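Local coordinates for protein malate dehydrogenase (Naegleria fowleri, PDB 6UM4) that probably catalyses the reversible NAD(P)-dependent oxidation of malate to oxaloacetate, at residues A[255-259]-A[315-320]; A[271-276]-A[352-356]; A[278-284]-A[402-407]; A[285-290]-A[390-396]. One frame throughout, in Å; residues are numbered along the deposited sequence.

Contact 1 of 4, residues A[255-259]-A[315-320]; sequences RGLAQ and NVQQRG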
loop_
_atom_site.group_PDB
_atom_site.type_symbol
_atom_site.label_atom_id
_atom_site.label_comp_id
_atom_site.label_asym_id
_atom_site.label_seq_id
_atom_site.Cartn_x
_atom_site.Cartn_y
_atom_site.Cartn_z
ATOM N N ARG A 255 4.556 -16.096 -5.151
ATOM C CA ARG A 255 3.788 -17.121 -4.456
ATOM C C ARG A 255 4.596 -18.402 -4.320
ATOM O O ARG A 255 4.534 -19.070 -3.282
ATOM C CB ARG A 255 2.471 -17.384 -5.178
ATOM C CG ARG A 255 1.450 -16.282 -4.982
ATOM C CD ARG A 255 0.314 -16.430 -5.958
ATOM N NE ARG A 255 -0.850 -15.654 -5.556
ATOM C CZ ARG A 255 -1.887 -15.427 -6.346
ATOM N NH1 ARG A 255 -1.890 -15.905 -7.592
ATOM N NH2 ARG A 255 -2.907 -14.709 -5.902
ATOM N N GLY A 256 5.362 -18.751 -5.358
ATOM C CA GLY A 256 6.257 -19.889 -5.255
ATOM C C GLY A 256 7.295 -19.701 -4.167
ATOM O O GLY A 256 7.548 -20.612 -3.367
ATOM N N LEU A 257 7.917 -18.516 -4.127
ATOM C CA LEU A 257 8.879 -18.220 -3.074
ATOM C C LEU A 257 8.252 -18.394 -1.704
ATOM O O LEU A 257 8.906 -18.870 -0.772
ATOM C CB LEU A 257 9.435 -16.802 -3.222
ATOM C CG LEU A 257 10.222 -16.438 -4.473
ATOM C CD1 LEU A 257 10.643 -14.999 -4.378
ATOM C CD2 LEU A 257 11.448 -17.321 -4.598
ATOM N N ALA A 258 6.989 -17.996 -1.547
ATOM C CA ALA A 258 6.386 -18.129 -0.223
ATOM C C ALA A 258 6.088 -19.582 0.098
ATOM O O ALA A 258 6.196 -19.985 1.260
ATOM C CB ALA A 258 5.124 -17.276 -0.088
ATOM N N GLN A 259 5.712 -20.381 -0.905
ATOM C CA GLN A 259 5.486 -21.803 -0.641
ATOM C C GLN A 259 6.770 -22.479 -0.182
ATOM O O GLN A 259 6.763 -23.242 0.790
ATOM C CB GLN A 259 4.912 -22.505 -1.876
ATOM C CG GLN A 259 3.459 -22.107 -2.208
ATOM C CD GLN A 259 2.464 -22.470 -1.084
ATOM O OE1 GLN A 259 2.462 -23.587 -0.576
ATOM N NE2 GLN A 259 1.626 -21.514 -0.699
ATOM N N ASN A 315 -0.387 -25.910 -5.616
ATOM C CA ASN A 315 -0.625 -24.844 -4.646
ATOM C C ASN A 315 -0.306 -23.482 -5.245
ATOM O O ASN A 315 -1.005 -22.498 -4.975
ATOM C CB ASN A 315 0.206 -25.061 -3.383
ATOM C CG ASN A 315 -0.312 -26.197 -2.524
ATOM O OD1 ASN A 315 -1.470 -26.598 -2.634
ATOM N ND2 ASN A 315 0.545 -26.712 -1.657
ATOM N N VAL A 316 0.753 -23.412 -6.058
ATOM C CA VAL A 316 1.124 -22.163 -6.695
ATOM C C VAL A 316 0.097 -21.794 -7.757
ATOM O O VAL A 316 -0.284 -20.627 -7.888
ATOM C CB VAL A 316 2.539 -22.265 -7.299
ATOM C CG1 VAL A 316 2.877 -20.979 -8.029
ATOM C CG2 VAL A 316 3.578 -22.530 -6.235
ATOM N N GLN A 317 -0.360 -22.780 -8.534
ATOM C CA GLN A 317 -1.313 -22.511 -9.606
ATOM C C GLN A 317 -2.657 -22.069 -9.051
ATOM O O GLN A 317 -3.331 -21.224 -9.651
ATOM C CB GLN A 317 -1.503 -23.765 -10.473
ATOM C CG GLN A 317 -0.308 -24.180 -11.309
ATOM C CD GLN A 317 -0.475 -25.574 -11.881
ATOM O OE1 GLN A 317 -1.214 -26.407 -11.329
ATOM N NE2 GLN A 317 0.203 -25.843 -12.996
ATOM N N GLN A 318 -3.060 -22.617 -7.900
ATOM C CA GLN A 318 -4.392 -22.400 -7.348
ATOM C C GLN A 318 -4.402 -21.405 -6.202
ATOM O O GLN A 318 -5.405 -21.301 -5.489
ATOM C CB GLN A 318 -4.999 -23.726 -6.887
ATOM C CG GLN A 318 -5.070 -24.732 -8.005
ATOM C CD GLN A 318 -5.910 -24.223 -9.158
ATOM O OE1 GLN A 318 -6.900 -23.511 -8.954
ATOM N NE2 GLN A 318 -5.508 -24.562 -10.382
ATOM N N ARG A 319 -3.303 -20.683 -6.005
ATOM C CA ARG A 319 -3.186 -19.799 -4.854
ATOM C C ARG A 319 -4.255 -18.706 -4.856
ATOM O O ARG A 319 -4.763 -18.321 -3.796
ATOM C CB ARG A 319 -1.786 -19.199 -4.825
ATOM C CG ARG A 319 -1.579 -18.276 -3.649
ATOM C CD ARG A 319 -1.668 -18.988 -2.325
ATOM N NE ARG A 319 -0.995 -18.188 -1.310
ATOM C CZ ARG A 319 -0.665 -18.623 -0.100
ATOM N NH1 ARG A 319 -0.949 -19.859 0.263
ATOM N NH2 ARG A 319 -0.043 -17.812 0.739
ATOM N N GLY A 320 -4.590 -18.170 -6.029
ATOM C CA GLY A 320 -5.625 -17.143 -6.085
ATOM C C GLY A 320 -6.968 -17.640 -5.583
ATOM O O GLY A 320 -7.696 -16.921 -4.893
HETATM O O HOH W 1 -0.426 -17.922 -8.813
HETATM O O HOH W 2 3.152 -25.909 -1.557
#

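Contact 2 of 4, residues A[271-276]-A[352-356]; sequences ISRFAI and EWVSM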
loop_
_atom_site.group_PDB
_atom_site.type_symbol
_atom_site.label_atom_id
_atom_site.label_comp_id
_atom_site.label_asym_id
_atom_site.label_seq_id
_atom_site.Cartn_x
_atom_site.Cartn_y
_atom_site.Cartn_z
ATOM N N ILE A 271 16.456 -18.173 -0.521
ATOM C CA ILE A 271 16.049 -18.839 -1.756
ATOM C C ILE A 271 16.667 -18.135 -2.958
ATOM O O ILE A 271 16.572 -16.909 -3.090
ATOM C CB ILE A 271 14.517 -18.862 -1.868
ATOM C CG1 ILE A 271 13.917 -19.399 -0.578
ATOM C CG2 ILE A 271 14.057 -19.695 -3.042
ATOM C CD1 ILE A 271 12.401 -19.300 -0.539
ATOM N N SER A 272 17.241 -18.917 -3.873
ATOM C CA SER A 272 17.848 -18.385 -5.089
ATOM C C SER A 272 17.422 -19.237 -6.269
ATOM O O SER A 272 17.060 -20.399 -6.105
ATOM C CB SER A 272 19.386 -18.373 -5.037
ATOM O OG SER A 272 19.878 -17.329 -4.209
ATOM N N ARG A 273 17.428 -18.625 -7.455
ATOM C CA ARG A 273 17.269 -19.337 -8.718
ATOM C C ARG A 273 15.924 -20.065 -8.807
ATOM O O ARG A 273 15.850 -21.290 -8.969
ATOM C CB ARG A 273 18.430 -20.305 -8.918
ATOM C CG ARG A 273 19.773 -19.620 -8.935
ATOM C CD ARG A 273 20.871 -20.605 -8.590
ATOM N NE ARG A 273 20.923 -21.692 -9.561
ATOM C CZ ARG A 273 21.752 -21.710 -10.599
ATOM N NH1 ARG A 273 22.578 -20.689 -10.791
ATOM N NH2 ARG A 273 21.754 -22.734 -11.449
ATOM N N PHE A 274 14.854 -19.284 -8.678
ATOM C CA PHE A 274 13.490 -19.749 -8.887
ATOM C C PHE A 274 12.885 -19.012 -10.078
ATOM O O PHE A 274 13.223 -17.852 -10.336
ATOM C CB PHE A 274 12.621 -19.514 -7.622
ATOM C CG PHE A 274 11.195 -19.965 -7.779
ATOM C CD1 PHE A 274 10.904 -21.320 -7.915
ATOM C CD2 PHE A 274 10.166 -19.049 -7.822
ATOM C CE1 PHE A 274 9.597 -21.751 -8.077
ATOM C CE2 PHE A 274 8.861 -19.460 -7.971
ATOM C CZ PHE A 274 8.570 -20.813 -8.101
ATOM N N ALA A 275 11.979 -19.677 -10.799
ATOM C CA ALA A 275 11.368 -19.045 -11.964
ATOM C C ALA A 275 10.025 -19.688 -12.297
ATOM O O ALA A 275 9.793 -20.866 -12.022
ATOM C CB ALA A 275 12.291 -19.123 -13.183
ATOM N N ILE A 276 9.164 -18.894 -12.923
ATOM C CA ILE A 276 7.895 -19.332 -13.503
ATOM C C ILE A 276 8.050 -19.345 -15.026
ATOM O O ILE A 276 8.491 -18.351 -15.608
ATOM C CB ILE A 276 6.761 -18.388 -13.064
ATOM C CG1 ILE A 276 6.713 -18.290 -11.535
ATOM C CG2 ILE A 276 5.429 -18.779 -13.654
ATOM C CD1 ILE A 276 6.298 -19.573 -10.824
ATOM N N GLU A 352 18.801 -11.179 -8.319
ATOM C CA GLU A 352 18.222 -12.513 -8.298
ATOM C C GLU A 352 17.432 -12.763 -9.572
ATOM O O GLU A 352 16.971 -11.829 -10.230
ATOM C CB GLU A 352 17.313 -12.687 -7.083
ATOM C CG GLU A 352 18.058 -12.575 -5.764
ATOM C CD GLU A 352 18.850 -13.828 -5.439
ATOM O OE1 GLU A 352 18.523 -14.908 -5.987
ATOM O OE2 GLU A 352 19.825 -13.721 -4.664
ATOM N N TRP A 353 17.270 -14.041 -9.911
ATOM C CA TRP A 353 16.334 -14.390 -10.968
ATOM C C TRP A 353 14.955 -13.863 -10.612
ATOM O O TRP A 353 14.473 -14.055 -9.490
ATOM C CB TRP A 353 16.221 -15.902 -11.149
ATOM C CG TRP A 353 17.428 -16.629 -11.582
ATOM C CD1 TRP A 353 18.700 -16.154 -11.665
ATOM C CD2 TRP A 353 17.484 -18.014 -11.951
ATOM N NE1 TRP A 353 19.551 -17.164 -12.071
ATOM C CE2 TRP A 353 18.823 -18.313 -12.252
ATOM C CE3 TRP A 353 16.527 -19.030 -12.054
ATOM C CZ2 TRP A 353 19.227 -19.581 -12.657
ATOM C CZ3 TRP A 353 16.937 -20.294 -12.454
ATOM C CH2 TRP A 353 18.270 -20.555 -12.745
ATOM N N VAL A 354 14.296 -13.232 -11.574
ATOM C CA VAL A 354 12.881 -12.943 -11.436
ATOM C C VAL A 354 12.193 -13.486 -12.676
ATOM O O VAL A 354 12.836 -13.820 -13.678
ATOM C CB VAL A 354 12.594 -11.432 -11.228
ATOM C CG1 VAL A 354 13.266 -10.951 -9.956
ATOM C CG2 VAL A 354 13.061 -10.606 -12.432
ATOM N N SER A 355 10.880 -13.657 -12.563
ATOM C CA SER A 355 10.053 -14.095 -13.678
ATOM C C SER A 355 9.349 -12.896 -14.293
ATOM O O SER A 355 8.815 -12.048 -13.576
ATOM C CB SER A 355 9.024 -15.139 -13.241
ATOM O OG SER A 355 9.640 -16.313 -12.727
ATOM N N MET A 356 9.374 -12.837 -15.620
ATOM C CA MET A 356 8.644 -11.893 -16.451
ATOM C C MET A 356 8.163 -12.649 -17.680
ATOM O O MET A 356 8.888 -13.504 -18.192
ATOM C CB MET A 356 9.536 -10.719 -16.898
ATOM C CG MET A 356 10.092 -9.851 -15.736
ATOM S SD MET A 356 11.345 -8.659 -16.300
ATOM C CE MET A 356 10.318 -7.373 -17.022
HETATM O O HOH W 3 14.776 -16.196 -7.913
#

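Contact 3 of 4, residues A[278-284]-A[402-407]; sequences GNHSATQ and ASVKEL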
loop_
_atom_site.group_PDB
_atom_site.type_symbol
_atom_site.label_atom_id
_atom_site.label_comp_id
_atom_site.label_asym_id
_atom_site.label_seq_id
_atom_site.Cartn_x
_atom_site.Cartn_y
_atom_site.Cartn_z
ATOM N N GLY A 278 6.093 -19.915 -18.824
ATOM C CA GLY A 278 4.843 -20.098 -19.549
ATOM C C GLY A 278 3.802 -18.996 -19.413
ATOM O O GLY A 278 4.132 -17.810 -19.354
ATOM N N ASN A 279 2.538 -19.394 -19.372
ATOM C CA ASN A 279 1.396 -18.495 -19.355
ATOM C C ASN A 279 1.063 -18.088 -17.921
ATOM O O ASN A 279 1.184 -18.889 -16.987
ATOM C CB ASN A 279 0.208 -19.226 -19.991
ATOM C CG ASN A 279 -0.872 -18.305 -20.457
ATOM O OD1 ASN A 279 -0.712 -17.101 -20.428
ATOM N ND2 ASN A 279 -1.990 -18.873 -20.906
ATOM N N HIS A 280 0.596 -16.848 -17.746
ATOM C CA HIS A 280 0.055 -16.439 -16.440
ATOM C C HIS A 280 -1.318 -17.101 -16.292
ATOM O O HIS A 280 -2.373 -16.497 -16.507
ATOM C CB HIS A 280 -0.021 -14.914 -16.337
ATOM C CG HIS A 280 -0.666 -14.415 -15.082
ATOM N ND1 HIS A 280 -0.230 -14.769 -13.823
ATOM C CD2 HIS A 280 -1.719 -13.583 -14.894
ATOM C CE1 HIS A 280 -0.987 -14.178 -12.913
ATOM N NE2 HIS A 280 -1.898 -13.450 -13.538
ATOM N N SER A 281 -1.301 -18.382 -15.921
ATOM C CA SER A 281 -2.523 -19.172 -15.880
ATOM C C SER A 281 -2.225 -20.457 -15.125
ATOM O O SER A 281 -1.105 -20.680 -14.654
ATOM C CB SER A 281 -3.028 -19.485 -17.285
ATOM O OG SER A 281 -2.244 -20.528 -17.834
ATOM N N ALA A 282 -3.231 -21.319 -15.048
ATOM C CA ALA A 282 -3.046 -22.580 -14.342
ATOM C C ALA A 282 -2.107 -23.544 -15.064
ATOM O O ALA A 282 -1.725 -24.549 -14.463
ATOM C CB ALA A 282 -4.396 -23.261 -14.108
ATOM N N THR A 283 -1.717 -23.275 -16.317
ATOM C CA THR A 283 -0.737 -24.124 -16.984
ATOM C C THR A 283 0.692 -23.674 -16.734
ATOM O O THR A 283 1.628 -24.274 -17.277
ATOM C CB THR A 283 -0.969 -24.159 -18.501
ATOM O OG1 THR A 283 -0.508 -22.933 -19.086
ATOM C CG2 THR A 283 -2.443 -24.377 -18.817
ATOM N N GLN A 284 0.881 -22.630 -15.940
ATOM C CA GLN A 284 2.220 -22.157 -15.650
ATOM C C GLN A 284 3.058 -23.290 -15.080
ATOM O O GLN A 284 2.545 -24.250 -14.494
ATOM C CB GLN A 284 2.161 -21.008 -14.647
ATOM C CG GLN A 284 1.740 -21.471 -13.273
ATOM C CD GLN A 284 1.553 -20.327 -12.315
ATOM O OE1 GLN A 284 2.493 -19.933 -11.623
ATOM N NE2 GLN A 284 0.320 -19.827 -12.214
ATOM N N ALA A 402 3.341 -27.777 -22.273
ATOM C CA ALA A 402 1.908 -27.656 -22.015
ATOM C C ALA A 402 1.475 -26.194 -21.963
ATOM O O ALA A 402 0.384 -25.838 -22.424
ATOM C CB ALA A 402 1.548 -28.363 -20.704
ATOM N N SER A 403 2.301 -25.338 -21.379
ATOM C CA SER A 403 1.901 -23.944 -21.273
ATOM C C SER A 403 2.087 -23.242 -22.617
ATOM O O SER A 403 1.257 -22.416 -23.013
ATOM C CB SER A 403 2.688 -23.261 -20.156
ATOM O OG SER A 403 1.909 -22.251 -19.497
ATOM N N VAL A 404 3.157 -23.582 -23.340
ATOM C CA VAL A 404 3.333 -23.055 -24.693
ATOM C C VAL A 404 2.138 -23.421 -25.563
ATOM O O VAL A 404 1.584 -22.575 -26.276
ATOM C CB VAL A 404 4.657 -23.570 -25.279
ATOM C CG1 VAL A 404 4.685 -23.391 -26.792
ATOM C CG2 VAL A 404 5.814 -22.824 -24.629
ATOM N N LYS A 405 1.670 -24.663 -25.450
ATOM C CA LYS A 405 0.487 -25.086 -26.184
ATOM C C LYS A 405 -0.704 -24.186 -25.875
ATOM O O LYS A 405 -1.472 -23.830 -26.773
ATOM C CB LYS A 405 0.176 -26.542 -25.851
ATOM C CG LYS A 405 -0.949 -27.167 -26.648
ATOM C CD LYS A 405 -1.073 -28.651 -26.291
ATOM C CE LYS A 405 -2.108 -29.345 -27.159
ATOM N NZ LYS A 405 -3.470 -28.819 -26.893
ATOM N N GLU A 406 -0.893 -23.828 -24.609
ATOM C CA GLU A 406 -2.013 -22.962 -24.278
ATOM C C GLU A 406 -1.820 -21.570 -24.852
ATOM O O GLU A 406 -2.765 -20.967 -25.367
ATOM C CB GLU A 406 -2.182 -22.878 -22.769
ATOM C CG GLU A 406 -3.370 -22.063 -22.381
ATOM C CD GLU A 406 -3.493 -21.946 -20.889
ATOM O OE1 GLU A 406 -2.519 -21.504 -20.236
ATOM O OE2 GLU A 406 -4.564 -22.319 -20.379
ATOM N N LEU A 407 -0.595 -21.053 -24.780
ATOM C CA LEU A 407 -0.311 -19.741 -25.341
ATOM C C LEU A 407 -0.555 -19.727 -26.844
ATOM O O LEU A 407 -1.113 -18.765 -27.385
ATOM C CB LEU A 407 1.137 -19.355 -25.029
ATOM C CG LEU A 407 1.446 -18.938 -23.587
ATOM C CD1 LEU A 407 2.945 -18.959 -23.315
ATOM C CD2 LEU A 407 0.876 -17.538 -23.320
#

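Contact 4 of 4, residues A[285-290]-A[390-396]; sequences YPDLSF and LPINSFS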
loop_
_atom_site.group_PDB
_atom_site.type_symbol
_atom_site.label_atom_id
_atom_site.label_comp_id
_atom_site.label_asym_id
_atom_site.label_seq_id
_atom_site.Cartn_x
_atom_site.Cartn_y
_atom_site.Cartn_z
ATOM N N TYR A 285 4.362 -23.186 -15.272
ATOM C CA TYR A 285 5.261 -24.164 -14.690
ATOM C C TYR A 285 6.154 -23.487 -13.675
ATOM O O TYR A 285 7.138 -22.835 -14.052
ATOM C CB TYR A 285 6.096 -24.870 -15.763
ATOM C CG TYR A 285 7.121 -25.787 -15.161
ATOM C CD1 TYR A 285 6.784 -26.661 -14.119
ATOM C CD2 TYR A 285 8.430 -25.756 -15.588
ATOM C CE1 TYR A 285 7.727 -27.479 -13.553
ATOM C CE2 TYR A 285 9.378 -26.580 -15.025
ATOM C CZ TYR A 285 9.021 -27.434 -14.012
ATOM O OH TYR A 285 9.979 -28.246 -13.470
ATOM N N PRO A 286 5.846 -23.585 -12.382
ATOM C CA PRO A 286 6.779 -23.112 -11.353
ATOM C C PRO A 286 7.956 -24.074 -11.265
ATOM O O PRO A 286 7.779 -25.258 -10.973
ATOM C CB PRO A 286 5.934 -23.131 -10.070
ATOM C CG PRO A 286 4.498 -23.417 -10.518
ATOM C CD PRO A 286 4.635 -24.177 -11.795
ATOM N N ASP A 287 9.158 -23.570 -11.510
ATOM C CA ASP A 287 10.309 -24.422 -11.786
ATOM C C ASP A 287 11.275 -24.349 -10.611
ATOM O O ASP A 287 11.891 -23.303 -10.375
ATOM C CB ASP A 287 10.979 -23.994 -13.095
ATOM C CG ASP A 287 12.093 -24.945 -13.534
ATOM O OD1 ASP A 287 12.310 -25.985 -12.874
ATOM O OD2 ASP A 287 12.736 -24.657 -14.565
ATOM N N LEU A 288 11.392 -25.456 -9.870
ATOM C CA LEU A 288 12.348 -25.601 -8.782
ATOM C C LEU A 288 13.633 -26.290 -9.219
ATOM O O LEU A 288 14.493 -26.552 -8.372
ATOM C CB LEU A 288 11.735 -26.400 -7.619
ATOM C CG LEU A 288 10.707 -25.652 -6.752
ATOM C CD1 LEU A 288 10.047 -26.534 -5.699
ATOM C CD2 LEU A 288 11.354 -24.446 -6.116
ATOM N N SER A 289 13.798 -26.570 -10.518
ATOM C CA SER A 289 14.905 -27.431 -10.946
ATOM C C SER A 289 16.261 -26.881 -10.527
ATOM O O SER A 289 17.196 -27.657 -10.327
ATOM C CB SER A 289 14.905 -27.634 -12.468
ATOM O OG SER A 289 13.661 -28.113 -12.949
ATOM N N PHE A 290 16.408 -25.555 -10.426
ATOM C CA PHE A 290 17.705 -24.952 -10.138
ATOM C C PHE A 290 17.765 -24.266 -8.782
ATOM O O PHE A 290 18.778 -23.637 -8.457
ATOM C CB PHE A 290 18.055 -23.958 -11.248
ATOM C CG PHE A 290 17.764 -24.476 -12.629
ATOM C CD1 PHE A 290 18.614 -25.385 -13.238
ATOM C CD2 PHE A 290 16.626 -24.068 -13.312
ATOM C CE1 PHE A 290 18.338 -25.869 -14.511
ATOM C CE2 PHE A 290 16.345 -24.549 -14.587
ATOM C CZ PHE A 290 17.200 -25.446 -15.185
ATOM N N LEU A 390 20.686 -23.064 -19.108
ATOM C CA LEU A 390 20.046 -23.960 -18.163
ATOM C C LEU A 390 19.735 -25.290 -18.843
ATOM O O LEU A 390 19.136 -25.302 -19.921
ATOM C CB LEU A 390 18.779 -23.332 -17.600
ATOM C CG LEU A 390 18.967 -22.010 -16.854
ATOM C CD1 LEU A 390 17.621 -21.443 -16.461
ATOM C CD2 LEU A 390 19.846 -22.216 -15.627
ATOM N N PRO A 391 20.155 -26.419 -18.267
ATOM C CA PRO A 391 19.754 -27.726 -18.810
ATOM C C PRO A 391 18.306 -28.019 -18.443
ATOM O O PRO A 391 17.937 -28.013 -17.267
ATOM C CB PRO A 391 20.721 -28.703 -18.128
ATOM C CG PRO A 391 21.052 -28.044 -16.834
ATOM C CD PRO A 391 20.980 -26.543 -17.055
ATOM N N ILE A 392 17.482 -28.267 -19.455
ATOM C CA ILE A 392 16.050 -28.474 -19.273
ATOM C C ILE A 392 15.779 -29.972 -19.285
ATOM O O ILE A 392 15.925 -30.619 -20.321
ATOM C CB ILE A 392 15.240 -27.763 -20.365
ATOM C CG1 ILE A 392 15.571 -26.269 -20.401
ATOM C CG2 ILE A 392 13.759 -27.932 -20.117
ATOM C CD1 ILE A 392 15.375 -25.570 -19.068
ATOM N N ASN A 393 15.356 -30.533 -18.154
ATOM C CA ASN A 393 15.044 -31.954 -18.138
ATOM C C ASN A 393 13.666 -32.232 -18.725
ATOM O O ASN A 393 12.887 -31.330 -19.038
ATOM C CB ASN A 393 15.114 -32.539 -16.726
ATOM C CG ASN A 393 14.214 -31.825 -15.733
ATOM O OD1 ASN A 393 13.019 -31.579 -15.974
ATOM N ND2 ASN A 393 14.772 -31.571 -14.556
ATOM N N SER A 394 13.366 -33.523 -18.837
ATOM C CA SER A 394 12.165 -33.974 -19.529
ATOM C C SER A 394 10.903 -33.606 -18.761
ATOM O O SER A 394 9.863 -33.325 -19.368
ATOM C CB SER A 394 12.239 -35.489 -19.746
ATOM O OG SER A 394 10.943 -36.029 -19.916
ATOM N N PHE A 395 10.956 -33.637 -17.429
ATOM C CA PHE A 395 9.794 -33.191 -16.672
ATOM C C PHE A 395 9.543 -31.711 -16.900
ATOM O O PHE A 395 8.398 -31.293 -17.112
ATOM C CB PHE A 395 9.973 -33.446 -15.183
ATOM C CG PHE A 395 8.858 -32.892 -14.355
ATOM C CD1 PHE A 395 7.576 -33.417 -14.465
ATOM C CD2 PHE A 395 9.072 -31.829 -13.492
ATOM C CE1 PHE A 395 6.529 -32.916 -13.709
ATOM C CE2 PHE A 395 8.033 -31.328 -12.731
ATOM C CZ PHE A 395 6.757 -31.860 -12.844
ATOM N N SER A 396 10.607 -30.910 -16.877
ATOM C CA SER A 396 10.459 -29.485 -17.163
ATOM C C SER A 396 10.001 -29.256 -18.599
ATOM O O SER A 396 9.140 -28.406 -18.849
ATOM C CB SER A 396 11.767 -28.745 -16.896
ATOM O OG SER A 396 12.073 -28.734 -15.523
HETATM O O HOH W 4 13.995 -26.587 -15.668
#

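Contact 1 of 4, residues A[255-259]-A[315-320]
Arg255 of helix 250-264 lies across the stem of Arg319, the first residue of helix 319-327, with NE only 3.3 Å from Arg319 CG. Its chain is extended from CG to NE, which carries the guanidinium past Arg319 CB and lays one face over the backbone N of Gly320. The two guanidinium planes stand 76° apart, so the arginines meet head against stem instead of stacking. Gln259, bent at chi2 (-62°), folds its amide back over one face of the Arg319 guanidinium; Gln259 NE2 and Arg319 NH1, both donors, sit 3.2 Å apart without bonding. Alongside, Val316 CG2 packs on Gly256 CA at 3.9 Å, where the helices come nearest. Two waters supply bridges: one accepts from Arg255 NH1 (2.8 Å) at the edge of the guanidinium and donates to Val316 O, the other donates to Gln259 OE1 and accepts from Asn315 ND2 (2.7 Å). Asp152 of the second subunit forms a salt bridge with Arg319 NE and a long, weak ion pair with Arg255. Its carboxylate probably balances the positive charge of both arginines, strongly for Arg319 and weakly for Arg255, which ties this helix packing to the dimer interface.

Contact 2 of 4, residues A[271-276]-A[352-356]
One face of the Trp353 indole carries Arg273: Arg273 CB stands 3.6 Å from the centroid of the six-membered ring and 2° off its normal, a CH-pi contact, while Arg273 CA lies toward the rim, 3.4 Å from Trp353 CE3. Farther along, Arg273 CG rests on CE2, and a bend at chi3 carries the guanidinium to the CZ2 rim of the indole, so that Trp353 CZ2 lies over the centre of one guanidinium face. The guanidinium and indole planes are 41° apart, an inclined pair and not a stack; Arg273 NE bonds to the carbonyl O of Phe290. Ala275 CB meets the indole obliquely at CE3.

Beyond the aromatic end the contact is polar. Ile276 N donates to Ser355 OG at 2.6 Å in a nearly straight bond, and the same hydroxyl bonds to ND1 of His253. At the other end Ser272 OG lies 3.3 Å from Glu352 OE1, at most a weak bond. A water accepts from Phe274 N and donates to Trp353 O at 2.7 Å.

The segments run in similar directions, 23° apart, yet belong to different three-stranded antiparallel sheets. Strand 271-277, broken at 273-274, pairs with strands 285-287 and 292-293, whereas strand 353-359 pairs with 371-380; helix 250-264 packs against Ile271 and Phe274, and helix 332-348 against Val354 and Met356.

Contact 3 of 4, residues A[278-284]-A[402-407]
This is a polar loop-to-helix contact in the C-terminal domain: the connection between strands 271-277 and 285-287 is gripped by Ser403 and Glu406, one turn apart on helix 394-414. Glu406 OE1 is the focal acceptor, taking three hydrogen bonds from the loop. Ser281 OG donates at 2.6 Å to its syn lone pair, while Asn279 ND2 (2.8 Å) and Thr283 OG1 (2.7 Å) both meet it from well out of the carboxylate plane. The extended Glu406 chain, with CG anti to the backbone N, reaches into the loop, and its carboxylate stands nearly perpendicular to the Asn279 amide, their planes 86° apart.

Ser403 OG forms the second centre. It accepts from Asn279 N at 2.9 Å with a nearly straight N-H...O angle of 174°, and lies 2.5 Å from Thr283 OG1. The Leu407 methyls pack alongside the Asn279 side chain and the backbone of Gly278, with Leu407 CD2 3.3 Å from Asn279 OD1. The loop is shaped internally too: Ser281 OG accepts from Thr283 N in an ST turn, and Ser281 to Gln284 make a type I turn.

Asn279 ND2 has a second acceptor in Glu410 OE2, and Asn227 holds Gly278 O and His280 N from the side of helix 226-235. Three donors around one carboxylate oxygen would be expected to stabilise the ionised form of Glu406 and fix the loop's conformation against the helix.

Contact 4 of 4, residues A[285-290]-A[390-396]
Strand 285-287 approaches the start of helix 394-414 without backbone pairing: the nearest CA atoms are Asp287 and Ser396, 7.4 Å apart, and farther along Phe290 and Leu390 are separated by 8.4 Å. Side chains bridge this gap. Tyr285 OH and Ser396 OG share a 3.0 Å hydrogen bond in which either may donate, the serine lying at the edge of the phenol ring and near its plane. Phe395 approaches the same ring obliquely, with centroids 5.8 Å apart and planes at 86°; its CE2 touches Tyr285 CE1.

Ser396 also belongs to the helix start, where Asn393 is the N-cap: Asn393 OD1 accepts from Ser396 N at 2.7 Å, nearly along the C=O axis. Facing it, Asp287 OD1 accepts from Ser289 N in an Asx turn that follows the strand, and from Ser289 OG at 2.5 Å on its syn lone pair. A water donates to Asp287 OD2 and bonds to Ser396 OG, while Trp277 NE1 also bonds to OD2.

Phe290 packs against residues 390-392. Leu390 CD2 sits over one ring face, 4.0 Å from the centroid and 6° off the normal, and Ser289 CB lies over the opposite face. At the ring's edge, Phe290 CZ comes within 3.4 Å of Pro391 O.

All four contacts lie in the alpha/beta C-terminal domain, and their first segments follow one another along the chain from helix 250-264 through strand 271-277 to strand 285-287. Contacts 2 and 4 have the nearest centres, about 12 Å apart, and share an antiparallel sheet through the Ala275-Asp287 backbone pairing. Contacts 3 and 4 both use helix 394-414, their centres about 15 Å apart, and their first segments adjoin at Gln284 and Tyr285. Contact 1 reaches contact 2 where Leu257 and Gly256 pack on Ile271 and Phe274, and contact 3 through Gln317 and Gln284. Contact 1 alone reaches the second subunit, so it joins the helix packing of this domain to the dimer interface.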